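Tlr1174 protein (Synechococcus elongatus, PDB 2OZT) catalyses the dehydration of 2-succinyl-6-hydroxy-2,4-cyclohexadiene-1-carboxylate to 2-succinylbenzoate, a step of phylloquinone biosynthesis that needs a divalent metal ion. Local coordinates at residues Q6-Y10 and L318-L322; Y32-E36 and G90-W95; G40-Y44 and S97-L101; G170-R174 and V195-P200; F181-D185 and V214-I218. All coordinates share one frame; numbering follows the deposited sequence.

Contacts 1, 2 and 3 gather on one antiparallel sheet in the N-terminal part of the chain. Contacts 4 and 5 lie on the other side of the chain's centre, in the barrel domain; the centres of contacts 1 and 4 are about 38 Å apart. Contact 2 is the buried, wholly apolar one, strand against helix. The other four are partly buried. Contact 1 is a cation-pi stack against the C-terminal helix, contact 3 a serine and water bridge at the outermost strand 42-47. Contact 4, at the start of helix 174-187, combines backbone bonds with tryptophan, leucine and proline packing beside the metal site. Contact 5, along that helix, joins an apolar core to a hydrated rim.

Contact 1. Residues Q6-Y10 and L318-L322; sequences QWRIY and LWERL
Arg8 leaves its strand with CG anti to the carbonyl carbon (chi1 -68°) and stays extended as far as NE. Trp319 has CG anti to the backbone N (chi1 176°), which brings the indole flat against that arginine. The two side chains cross at about a right angle. Arg8 CD sits over the six-membered ring of Trp319, 3.6 Å from its centroid, as a CH-pi contact. The guanidinium then lies flat on the indole, planes 15° apart. Arg8 CZ is 3.8 Å from the centroid of the five-membered ring, an off-centre cation-pi contact. Arg8 NH1 also gives a weak, bent hydrogen bond to Trp319 O at 2.8 Å. In the plane of the indole, water 1 accepts from Trp319 NE1 at 2.9 Å and donates to Gln6 OE1 at 2.7 Å. Leu322 CD2 packs on Arg8 CB at 3.8 Å. Arg34 of strand 23-36 makes a further cation-pi contact with Trp319. A leucine in place of Trp319 would probably leave the Arg8 guanidinium without its flat platform and water 1 without its N-H donor. The contact ties the C-terminal helix 312-320 to the N-terminal antiparallel sheet, as in the capping domain of the enolase superfamily.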
# COMPACT_ATOMS: atom_id res chain seq x y z
N GLN A 6 15.90 -9.40 18.54
CA GLN A 6 15.95 -10.65 17.81
C GLN A 6 15.11 -10.46 16.55
O GLN A 6 14.23 -9.59 16.49
CB GLN A 6 15.33 -11.78 18.61
CG GLN A 6 15.98 -12.13 19.97
CD GLN A 6 15.09 -13.06 20.75
OE1 GLN A 6 14.12 -12.64 21.39
NE2 GLN A 6 15.38 -14.35 20.66
N TRP A 7 15.36 -11.33 15.56
CA TRP A 7 14.56 -11.34 14.32
C TRP A 7 14.27 -12.80 13.96
O TRP A 7 15.05 -13.72 14.30
CB TRP A 7 15.31 -10.60 13.22
CG TRP A 7 16.49 -11.31 12.69
CD1 TRP A 7 17.80 -11.20 13.12
CD2 TRP A 7 16.52 -12.19 11.55
NE1 TRP A 7 18.62 -12.00 12.34
CE2 TRP A 7 17.85 -12.62 11.38
CE3 TRP A 7 15.53 -12.67 10.67
CZ2 TRP A 7 18.22 -13.52 10.37
CZ3 TRP A 7 15.90 -13.58 9.67
CH2 TRP A 7 17.22 -13.99 9.53
N ARG A 8 13.12 -13.02 13.31
CA ARG A 8 12.70 -14.33 12.80
C ARG A 8 12.10 -14.15 11.44
O ARG A 8 11.28 -13.25 11.25
CB ARG A 8 11.64 -14.96 13.70
CG ARG A 8 12.25 -15.35 15.07
CD ARG A 8 11.25 -15.92 16.09
NE ARG A 8 11.92 -16.33 17.35
CZ ARG A 8 11.30 -16.90 18.40
NH1 ARG A 8 10.00 -17.15 18.38
NH2 ARG A 8 12.01 -17.22 19.49
N ILE A 9 12.46 -15.04 10.51
CA ILE A 9 11.78 -15.12 9.21
C ILE A 9 10.41 -15.72 9.38
O ILE A 9 10.18 -16.55 10.27
CB ILE A 9 12.60 -15.94 8.22
CG1 ILE A 9 12.20 -15.55 6.79
CG2 ILE A 9 12.41 -17.45 8.46
CD1 ILE A 9 13.13 -16.10 5.70
N TYR A 10 9.48 -15.30 8.51
CA TYR A 10 8.17 -15.95 8.37
C TYR A 10 7.90 -16.23 6.91
O TYR A 10 8.43 -15.56 6.08
CB TYR A 10 7.06 -15.09 8.99
CG TYR A 10 6.60 -13.86 8.21
CD1 TYR A 10 5.74 -13.98 7.12
CD2 TYR A 10 6.99 -12.59 8.60
CE1 TYR A 10 5.27 -12.87 6.45
CE2 TYR A 10 6.52 -11.44 7.94
CZ TYR A 10 5.66 -11.60 6.85
OH TYR A 10 5.18 -10.48 6.20
N LEU A 318 2.10 -14.30 18.52
CA LEU A 318 2.49 -14.32 17.12
C LEU A 318 3.97 -14.68 17.06
O LEU A 318 4.37 -15.57 16.31
CB LEU A 318 2.23 -12.94 16.49
CG LEU A 318 2.22 -12.79 14.97
CD1 LEU A 318 1.22 -13.75 14.30
CD2 LEU A 318 1.80 -11.39 14.64
N TRP A 319 4.76 -14.02 17.90
CA TRP A 319 6.20 -14.25 17.95
C TRP A 319 6.52 -15.70 18.34
O TRP A 319 7.36 -16.34 17.71
CB TRP A 319 6.85 -13.25 18.92
CG TRP A 319 8.33 -13.46 19.12
CD1 TRP A 319 8.94 -14.09 20.19
CD2 TRP A 319 9.38 -13.03 18.26
NE1 TRP A 319 10.30 -14.09 20.01
CE2 TRP A 319 10.60 -13.44 18.84
CE3 TRP A 319 9.41 -12.33 17.03
CZ2 TRP A 319 11.84 -13.18 18.26
CZ3 TRP A 319 10.65 -12.07 16.46
CH2 TRP A 319 11.84 -12.48 17.09
N GLU A 320 5.87 -16.20 19.39
CA GLU A 320 6.20 -17.53 19.92
C GLU A 320 5.76 -18.65 18.98
O GLU A 320 6.38 -19.72 18.93
CB GLU A 320 5.60 -17.69 21.32
CG GLU A 320 6.42 -16.91 22.33
CD GLU A 320 5.79 -16.82 23.71
OE1 GLU A 320 4.64 -17.28 23.89
OE2 GLU A 320 6.46 -16.26 24.61
N ARG A 321 4.71 -18.39 18.21
CA ARG A 321 4.19 -19.31 17.21
C ARG A 321 5.26 -19.69 16.19
O ARG A 321 5.11 -20.70 15.49
CB ARG A 321 3.00 -18.67 16.51
CG ARG A 321 1.93 -19.61 15.98
CD ARG A 321 0.55 -18.90 15.97
NE ARG A 321 0.51 -17.73 15.09
CZ ARG A 321 0.18 -17.77 13.80
NH1 ARG A 321 -0.15 -18.92 13.22
NH2 ARG A 321 0.17 -16.65 13.09
N LEU A 322 6.32 -18.89 16.11
CA LEU A 322 7.43 -19.12 15.17
C LEU A 322 8.48 -20.08 15.74
O LEU A 322 8.45 -20.42 16.94
CB LEU A 322 8.07 -17.80 14.70
CG LEU A 322 7.34 -17.10 13.53
CD1 LEU A 322 6.26 -16.17 14.00
CD2 LEU A 322 8.29 -16.31 12.68
O HOH W 1 12.42 -14.67 21.84

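Contact 2. Residues Y32-E36 and G90-W95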
# COMPACT_ATOMS: atom_id res chain seq x y z
N TYR A 32 10.01 -10.73 11.23
CA TYR A 32 9.53 -10.04 12.46
C TYR A 32 10.69 -9.70 13.37
O TYR A 32 11.60 -10.50 13.56
CB TYR A 32 8.55 -10.90 13.23
CG TYR A 32 7.29 -11.23 12.48
CD1 TYR A 32 6.57 -10.23 11.84
CD2 TYR A 32 6.80 -12.53 12.41
CE1 TYR A 32 5.43 -10.51 11.15
CE2 TYR A 32 5.63 -12.82 11.71
CZ TYR A 32 4.94 -11.79 11.11
OH TYR A 32 3.77 -12.06 10.41
N LEU A 33 10.63 -8.49 13.93
CA LEU A 33 11.63 -8.00 14.88
C LEU A 33 10.99 -7.93 16.25
O LEU A 33 9.86 -7.49 16.38
CB LEU A 33 12.04 -6.56 14.57
CG LEU A 33 12.65 -6.36 13.18
CD1 LEU A 33 12.86 -4.87 12.90
CD2 LEU A 33 13.94 -7.10 12.97
N ARG A 34 11.76 -8.36 17.26
CA ARG A 34 11.33 -8.21 18.68
C ARG A 34 12.43 -7.51 19.45
O ARG A 34 13.54 -8.02 19.50
CB ARG A 34 11.03 -9.58 19.26
CG ARG A 34 10.56 -9.52 20.75
CD ARG A 34 10.37 -10.91 21.29
NE ARG A 34 9.79 -10.98 22.66
CZ ARG A 34 10.49 -10.84 23.78
NH1 ARG A 34 11.78 -10.56 23.78
NH2 ARG A 34 9.84 -10.93 24.95
N LEU A 35 12.08 -6.38 20.09
CA LEU A 35 13.03 -5.49 20.78
C LEU A 35 12.68 -5.55 22.26
O LEU A 35 11.52 -5.62 22.59
CB LEU A 35 12.87 -4.06 20.26
CG LEU A 35 13.73 -3.68 19.06
CD1 LEU A 35 13.47 -4.61 17.84
CD2 LEU A 35 13.52 -2.21 18.69
N GLU A 36 13.69 -5.60 23.13
CA GLU A 36 13.37 -5.61 24.56
C GLU A 36 14.39 -4.77 25.30
O GLU A 36 15.59 -4.91 25.09
CB GLU A 36 13.36 -7.04 25.09
CG GLU A 36 12.94 -7.16 26.60
CD GLU A 36 12.80 -8.58 27.09
OE1 GLU A 36 12.72 -9.53 26.29
OE2 GLU A 36 12.76 -8.79 28.34
N GLY A 90 10.60 -1.31 9.22
CA GLY A 90 10.52 -2.29 10.31
C GLY A 90 11.26 -1.87 11.57
O GLY A 90 10.68 -1.97 12.67
N PHE A 91 12.50 -1.41 11.39
CA PHE A 91 13.26 -1.01 12.58
C PHE A 91 12.68 0.24 13.21
O PHE A 91 12.60 0.32 14.42
CB PHE A 91 14.71 -0.84 12.23
CG PHE A 91 15.47 -2.14 12.21
CD1 PHE A 91 15.89 -2.71 13.44
CD2 PHE A 91 15.67 -2.85 11.01
CE1 PHE A 91 16.60 -3.93 13.46
CE2 PHE A 91 16.33 -4.07 11.01
CZ PHE A 91 16.80 -4.59 12.24
N ALA A 92 12.26 1.22 12.42
CA ALA A 92 11.74 2.46 12.99
C ALA A 92 10.46 2.22 13.77
O ALA A 92 10.29 2.70 14.91
CB ALA A 92 11.52 3.50 11.89
N THR A 93 9.56 1.42 13.22
CA THR A 93 8.30 1.11 13.91
C THR A 93 8.52 0.22 15.15
O THR A 93 7.84 0.39 16.17
CB THR A 93 7.22 0.54 12.93
OG1 THR A 93 7.71 -0.65 12.31
CG2 THR A 93 6.83 1.58 11.81
N ALA A 94 9.44 -0.72 15.06
CA ALA A 94 9.75 -1.54 16.21
C ALA A 94 10.26 -0.64 17.33
O ALA A 94 9.81 -0.78 18.47
CB ALA A 94 10.80 -2.59 15.84
N TRP A 95 11.21 0.22 17.02
CA TRP A 95 11.81 1.10 18.08
C TRP A 95 10.72 1.93 18.73
O TRP A 95 10.64 2.04 19.95
CB TRP A 95 12.83 2.03 17.44
CG TRP A 95 13.62 2.85 18.44
CD1 TRP A 95 13.39 4.15 18.79
CD2 TRP A 95 14.78 2.44 19.15
NE1 TRP A 95 14.34 4.56 19.71
CE2 TRP A 95 15.20 3.53 19.95
CE3 TRP A 95 15.51 1.24 19.21
CZ2 TRP A 95 16.32 3.46 20.79
CZ3 TRP A 95 16.65 1.18 20.07
CH2 TRP A 95 17.02 2.28 20.84
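Leu33 and Phe91 make the CH-pi part of this contact. Leu33 CD1 stands over the centre of the Phe91 ring, 3.6 Å from the centroid and only 6° off the ring normal. The other methyl, CD2, lies near the far end of the same ring, 3.9 Å from Phe91 CZ. The two side chains cross at about a right angle. Trp5 meets Phe91 edge-to-face.

Plain apolar packing does the rest. Both methyls of Leu35 touch Ala94 CB, and Leu35 CD2 also rests on Trp95, 3.7 Å from Trp95 N. Gly90 and Ala94 offer little bulk on this side, consistent with the close approach of the helix. Leu33 CD1 touches the backbone at Gly90 O, 3.6 Å away, where a side chain on Gly90 would point toward the strand. The short axes approach to 8.8 Å, with their directions 36° apart.

Polar groups keep to the other face of the strand. There Arg34 NH1 forms a salt bridge with Glu36 OE1 at 2.9 Å, meeting the anti side of the carboxylate. Arg34 NH2 has a second anion in Glu316 of helix 312-320.

Leu33 and Leu35 thus present one apolar face of strand 23-36 to helix 85-97. This is the helix-on-sheet packing of the N-terminal domain characteristic of the enolase superfamily, with the helix packed on the three-stranded antiparallel meander.

Contact 3. Residues G40-Y44 and S97-L101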
# COMPACT_ATOMS: atom_id res chain seq x y z
N GLY A 40 12.38 -4.96 30.52
CA GLY A 40 11.42 -5.97 30.10
C GLY A 40 10.34 -5.45 29.17
O GLY A 40 9.40 -6.18 28.82
N GLN A 41 10.45 -4.18 28.79
CA GLN A 41 9.44 -3.62 27.85
C GLN A 41 9.81 -4.14 26.48
O GLN A 41 10.98 -4.29 26.19
CB GLN A 41 9.46 -2.12 27.84
CG GLN A 41 9.05 -1.53 29.21
CD GLN A 41 9.04 -0.06 29.16
OE1 GLN A 41 8.00 0.58 29.29
NE2 GLN A 41 10.21 0.52 28.94
N VAL A 42 8.79 -4.41 25.67
CA VAL A 42 9.04 -5.10 24.38
C VAL A 42 8.40 -4.29 23.26
O VAL A 42 7.39 -3.63 23.46
CB VAL A 42 8.46 -6.50 24.39
CG1 VAL A 42 8.60 -7.17 23.02
CG2 VAL A 42 9.22 -7.37 25.37
N GLY A 43 9.05 -4.31 22.09
CA GLY A 43 8.43 -3.69 20.89
C GLY A 43 8.60 -4.67 19.75
O GLY A 43 9.41 -5.60 19.82
N TYR A 44 7.79 -4.46 18.70
CA TYR A 44 7.81 -5.38 17.53
C TYR A 44 7.72 -4.61 16.23
O TYR A 44 7.10 -3.57 16.19
CB TYR A 44 6.64 -6.37 17.56
CG TYR A 44 6.61 -7.31 18.74
CD1 TYR A 44 7.10 -8.62 18.65
CD2 TYR A 44 6.07 -6.88 19.95
CE1 TYR A 44 7.04 -9.46 19.79
CE2 TYR A 44 6.00 -7.70 21.04
CZ TYR A 44 6.48 -8.97 20.95
OH TYR A 44 6.38 -9.71 22.13
N SER A 97 7.63 1.40 19.04
CA SER A 97 6.66 0.61 19.80
C SER A 97 7.09 0.18 21.21
O SER A 97 6.23 -0.23 21.97
CB SER A 97 6.20 -0.64 19.02
OG SER A 97 7.23 -1.66 19.01
N VAL A 98 8.39 0.24 21.50
CA VAL A 98 8.90 -0.30 22.78
C VAL A 98 8.24 0.45 23.93
O VAL A 98 8.40 1.67 24.06
CB VAL A 98 10.42 -0.21 22.89
CG1 VAL A 98 10.92 -0.65 24.30
CG2 VAL A 98 11.12 -1.11 21.83
N GLY A 99 7.52 -0.31 24.76
CA GLY A 99 6.82 0.23 25.93
C GLY A 99 5.60 1.06 25.57
O GLY A 99 5.05 1.77 26.44
N ARG A 100 5.15 0.98 24.32
CA ARG A 100 3.96 1.74 23.85
C ARG A 100 2.81 0.85 23.37
O ARG A 100 1.77 1.34 22.93
CB ARG A 100 4.37 2.77 22.79
CG ARG A 100 5.31 3.86 23.30
CD ARG A 100 5.47 4.99 22.28
NE ARG A 100 6.37 6.06 22.73
CZ ARG A 100 7.68 6.12 22.48
NH1 ARG A 100 8.30 5.18 21.78
NH2 ARG A 100 8.40 7.14 22.95
N LEU A 101 2.99 -0.47 23.43
CA LEU A 101 1.97 -1.42 23.00
C LEU A 101 1.03 -1.83 24.12
O LEU A 101 1.47 -1.95 25.29
CB LEU A 101 2.63 -2.68 22.43
CG LEU A 101 3.56 -2.45 21.24
CD1 LEU A 101 4.21 -3.79 20.84
CD2 LEU A 101 2.73 -1.90 20.08
O HOH W 2 5.29 -2.30 24.44
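Leu101 lays its CD1 methyl against the rim of the Tyr44 ring, in the ring plane and 3.7 Å from Tyr44 CD2. The contact lies at strand 42-47, an outermost strand of the antiparallel sheet in the enolase-type N-terminal domain. The chain leaving helix 85-97 packs along it. Tyr44 turns its hydroxyl to Glu316 of helix 312-320.

Ser97 makes the direct polar link. Its OG accepts from Tyr44 N at 2.9 Å, with a bent N-H...O angle of 139°. Chi1 of 74° places OG between its own backbone N and carbonyl carbon, turned to the strand, and OG also bonds Ala94 O one helical turn back. The lack of a side chain at Gly43 allows this: a CB there would collide with both Ser97 OG and Val98 CG2. Val98 CG2 rests 3.8 Å from Gly43 N. At the exposed end, the extended Gln41 lies alongside the loop, with Gln41 OE1 3.6 Å from Gly99 CA. Its NE2 is bonded to Asp37. Gly99 has positive phi, which suits glycine in this turn. Water 2 bridges the two backbones, donating to Val42 O at 2.7 Å and accepting from Leu101 N at 3.1 Å.

Contact 4. Residues G170-R174 and V195-P200; sequences GSWDR and VEQPLP. With PO4 (phosphate ion), chain C.
Gly170 and Gln197 meet directly through their backbones. Gly170 N donates to Gln197 O at 2.7 Å, in the carbonyl plane. A weaker bond runs from Trp172 N to Pro198 O at 3.4 Å. Beside this bond the indole packs on the proline, Trp172 CE3 lying 3.6 Å from Pro198 CB. Trp172 CZ3 reaches Val195 CG1 at 3.8 Å, and the ring also stacks on Trp180. Leu199 turns CD2 back onto Trp172 O. A CB on Gly170 would be tight against Pro200 CA, and the positive phi also favours glycine.

These are loops after neighbouring parallel strands of the TIM-type barrel of the enolase superfamily, where the metal site lies. Glu196, a magnesium ligand, points away from the contact. The Gln197 amide, bent at chi2 (77°), donates from NE2 to Leu199 O at 2.9 Å, which probably steadies the loop. Its OE1 accepts from the backbone N of Asp221, another magnesium ligand, and NE2 also bonds Ser223.

Outermost, Asp173 is the N-cap of helix 174-187. A phosphate, probably from the crystallisation liquor, sits there. Arg174 N donates to its O4 at 2.9 Å. Bent at chi3, Arg174 grips phosphate O2 with NE and NH2, both at 3.0 Å.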
# COMPACT_ATOMS: atom_id res chain seq x y z
N GLY A 170 -0.63 -0.64 -14.85
CA GLY A 170 0.41 -0.42 -15.85
C GLY A 170 0.18 -1.22 -17.13
O GLY A 170 1.13 -1.42 -17.90
N SER A 171 -1.04 -1.69 -17.37
CA SER A 171 -1.26 -2.63 -18.47
C SER A 171 -1.64 -2.00 -19.81
O SER A 171 -1.75 -2.73 -20.82
CB SER A 171 -2.32 -3.65 -18.06
OG SER A 171 -3.57 -3.03 -17.98
N TRP A 172 -1.89 -0.70 -19.86
CA TRP A 172 -2.28 -0.09 -21.14
C TRP A 172 -1.04 0.37 -21.87
O TRP A 172 -0.07 0.82 -21.25
CB TRP A 172 -3.16 1.14 -20.92
CG TRP A 172 -4.51 0.84 -20.37
CD1 TRP A 172 -5.25 -0.33 -20.50
CD2 TRP A 172 -5.35 1.77 -19.68
NE1 TRP A 172 -6.47 -0.17 -19.88
CE2 TRP A 172 -6.56 1.11 -19.38
CE3 TRP A 172 -5.18 3.10 -19.28
CZ2 TRP A 172 -7.58 1.73 -18.64
CZ3 TRP A 172 -6.21 3.73 -18.61
CH2 TRP A 172 -7.40 3.04 -18.30
N ASP A 173 -1.06 0.29 -23.20
CA ASP A 173 -0.07 1.05 -23.97
C ASP A 173 -0.52 2.51 -24.11
O ASP A 173 -1.60 2.89 -23.69
CB ASP A 173 0.30 0.40 -25.31
CG ASP A 173 -0.84 0.31 -26.29
OD1 ASP A 173 -1.78 1.14 -26.29
OD2 ASP A 173 -0.76 -0.62 -27.14
N ARG A 174 0.36 3.34 -24.63
CA ARG A 174 0.12 4.76 -24.58
C ARG A 174 -1.13 5.15 -25.42
O ARG A 174 -1.94 5.97 -25.00
CB ARG A 174 1.36 5.54 -25.05
CG ARG A 174 2.57 5.47 -24.09
CD ARG A 174 3.84 6.11 -24.69
NE ARG A 174 4.26 5.30 -25.84
CZ ARG A 174 4.39 5.76 -27.08
NH1 ARG A 174 4.21 7.04 -27.35
NH2 ARG A 174 4.72 4.91 -28.05
N VAL A 195 -7.83 7.18 -12.23
CA VAL A 195 -7.29 6.01 -12.91
C VAL A 195 -5.90 5.75 -12.29
O VAL A 195 -5.06 6.63 -12.26
CB VAL A 195 -7.19 6.22 -14.46
CG1 VAL A 195 -6.52 5.02 -15.08
CG2 VAL A 195 -8.57 6.48 -15.09
N GLU A 196 -5.71 4.53 -11.83
CA GLU A 196 -4.48 4.16 -11.15
C GLU A 196 -3.50 3.49 -12.10
O GLU A 196 -3.88 2.54 -12.80
CB GLU A 196 -4.79 3.22 -9.98
CG GLU A 196 -3.62 2.91 -9.08
CD GLU A 196 -4.08 2.14 -7.86
OE1 GLU A 196 -5.29 1.95 -7.72
OE2 GLU A 196 -3.23 1.77 -7.03
N GLN A 197 -2.29 4.06 -12.20
CA GLN A 197 -1.19 3.46 -12.99
C GLN A 197 -1.61 3.08 -14.43
O GLN A 197 -1.57 1.92 -14.80
CB GLN A 197 -0.52 2.31 -12.23
CG GLN A 197 0.90 2.02 -12.74
CD GLN A 197 1.91 3.02 -12.25
OE1 GLN A 197 1.92 3.39 -11.05
NE2 GLN A 197 2.80 3.49 -13.13
N PRO A 198 -2.00 4.09 -15.22
CA PRO A 198 -2.43 3.70 -16.57
C PRO A 198 -1.30 3.12 -17.41
O PRO A 198 -1.56 2.23 -18.25
CB PRO A 198 -2.96 5.00 -17.17
CG PRO A 198 -2.29 6.10 -16.40
CD PRO A 198 -2.20 5.52 -14.98
N LEU A 199 -0.08 3.55 -17.16
CA LEU A 199 1.08 3.09 -17.96
C LEU A 199 2.09 2.47 -17.03
O LEU A 199 2.10 2.80 -15.84
CB LEU A 199 1.72 4.27 -18.72
CG LEU A 199 0.83 5.07 -19.68
CD1 LEU A 199 1.60 6.26 -20.21
CD2 LEU A 199 0.39 4.15 -20.81
N PRO A 200 2.97 1.61 -17.56
CA PRO A 200 4.02 1.03 -16.71
C PRO A 200 4.99 2.12 -16.27
O PRO A 200 5.12 3.16 -16.89
CB PRO A 200 4.71 -0.01 -17.60
CG PRO A 200 4.33 0.34 -19.01
CD PRO A 200 3.04 1.15 -18.97
P PO4 C . 3.79 1.65 -26.30
O1 PO4 C . 4.19 0.27 -25.85
O2 PO4 C . 5.07 2.43 -26.46
O3 PO4 C . 2.99 1.65 -27.60
O4 PO4 C . 2.99 2.37 -25.25

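Contact 5. Residues F181-D185 and V214-I218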
# COMPACT_ATOMS: atom_id res chain seq x y z
N PHE A 181 -8.77 7.88 -21.67
CA PHE A 181 -9.00 9.17 -21.06
C PHE A 181 -9.97 10.03 -21.85
O PHE A 181 -10.71 10.80 -21.26
CB PHE A 181 -7.67 9.89 -20.76
CG PHE A 181 -6.97 9.31 -19.54
CD1 PHE A 181 -7.54 9.47 -18.29
CD2 PHE A 181 -5.79 8.62 -19.67
CE1 PHE A 181 -6.93 8.91 -17.16
CE2 PHE A 181 -5.17 8.06 -18.56
CZ PHE A 181 -5.75 8.19 -17.31
N ALA A 182 -9.97 9.86 -23.16
CA ALA A 182 -10.92 10.62 -24.02
C ALA A 182 -12.33 10.09 -23.77
O ALA A 182 -13.28 10.89 -23.62
CB ALA A 182 -10.54 10.49 -25.47
N TRP A 183 -12.48 8.77 -23.65
CA TRP A 183 -13.77 8.18 -23.30
C TRP A 183 -14.26 8.66 -21.95
O TRP A 183 -15.44 9.00 -21.76
CB TRP A 183 -13.69 6.65 -23.28
CG TRP A 183 -15.04 5.96 -23.12
CD1 TRP A 183 -15.82 5.50 -24.14
CD2 TRP A 183 -15.71 5.63 -21.91
NE1 TRP A 183 -16.95 4.90 -23.63
CE2 TRP A 183 -16.92 4.98 -22.26
CE3 TRP A 183 -15.43 5.82 -20.55
CZ2 TRP A 183 -17.84 4.54 -21.32
CZ3 TRP A 183 -16.35 5.37 -19.60
CH2 TRP A 183 -17.54 4.73 -19.99
N LEU A 184 -13.35 8.72 -20.97
CA LEU A 184 -13.74 9.13 -19.63
C LEU A 184 -14.17 10.59 -19.59
O LEU A 184 -15.05 10.97 -18.82
CB LEU A 184 -12.61 8.86 -18.62
CG LEU A 184 -12.42 7.39 -18.23
CD1 LEU A 184 -11.06 7.19 -17.55
CD2 LEU A 184 -13.52 6.88 -17.27
N ASP A 185 -13.53 11.41 -20.41
CA ASP A 185 -13.96 12.81 -20.54
C ASP A 185 -15.41 12.90 -21.05
O ASP A 185 -16.20 13.70 -20.55
CB ASP A 185 -13.02 13.59 -21.43
CG ASP A 185 -13.35 15.05 -21.45
OD1 ASP A 185 -13.22 15.70 -20.39
OD2 ASP A 185 -13.80 15.53 -22.53
N VAL A 214 -5.07 15.49 -19.15
CA VAL A 214 -6.41 14.88 -19.17
C VAL A 214 -7.29 15.33 -18.01
O VAL A 214 -6.76 15.77 -16.99
CB VAL A 214 -6.36 13.34 -19.22
CG1 VAL A 214 -5.47 12.86 -20.36
CG2 VAL A 214 -5.77 12.77 -17.89
N THR A 215 -8.60 15.15 -18.14
CA THR A 215 -9.55 15.68 -17.18
C THR A 215 -9.84 14.77 -15.98
O THR A 215 -10.44 15.21 -15.01
CB THR A 215 -10.88 16.07 -17.88
OG1 THR A 215 -11.39 14.96 -18.63
CG2 THR A 215 -10.59 17.21 -18.85
N THR A 216 -9.41 13.52 -16.06
CA THR A 216 -9.60 12.56 -14.96
C THR A 216 -8.28 12.43 -14.20
O THR A 216 -7.24 12.33 -14.82
CB THR A 216 -9.95 11.16 -15.54
OG1 THR A 216 -11.14 11.27 -16.35
CG2 THR A 216 -10.20 10.14 -14.43
N ALA A 217 -8.37 12.43 -12.86
CA ALA A 217 -7.18 12.30 -12.04
C ALA A 217 -6.47 10.96 -12.24
O ALA A 217 -7.09 9.95 -12.50
CB ALA A 217 -7.49 12.49 -10.54
N ILE A 218 -5.17 10.98 -12.06
CA ILE A 218 -4.36 9.76 -12.19
C ILE A 218 -3.63 9.53 -10.86
O ILE A 218 -3.20 10.49 -10.20
CB ILE A 218 -3.35 9.89 -13.36
CG1 ILE A 218 -4.12 10.17 -14.65
CG2 ILE A 218 -2.50 8.63 -13.50
CD1 ILE A 218 -3.20 10.29 -15.88
O HOH W 3 -10.39 12.08 -18.87
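Phe181 fills the tight half of this contact, wedged against Val214, Thr216 and Ile218. The setting is the outer layer of the TIM-type barrel, where helix 174-187 covers the loop that leads from helix 204-213 into strand 218-220. Val214 comes over one face of the ring. Its CG2 is 4.1 Å from the Phe181 centroid, offset toward the rim, while its CG1 packs on Phe181 CB at 3.7 Å. Ile218 meets the far end of the ring, with CD1 3.6 Å from Phe181 CZ. Thr216 CB lies at the ring edge, near its plane. Val195 of strand 192-196 and Pro198 also touch this phenylalanine, which places it between the helix and the barrel strands. Leu184, one turn on, adds its CB at 3.6 Å from Thr216 OG1. With an alanine in place of Phe181, Val214 CG2 and Ile218 CD1 would probably lose the ring they share, and a gap would open between helix and loop.

The other half is polar and faces solvent. With chi1 at -174° the Asp185 carboxylate swings across to Thr215. Thr215 OG1 donates to Asp185 OD1 at 2.6 Å, meeting the anti side 23° out of the carboxylate plane. Between the apolar and polar halves sits water 3, in the plane of the Phe181 ring at its edge. It donates to Phe181 O at 2.7 Å and to Thr215 OG1 at 3.1 Å, and lies 2.8 Å from Thr216 OG1.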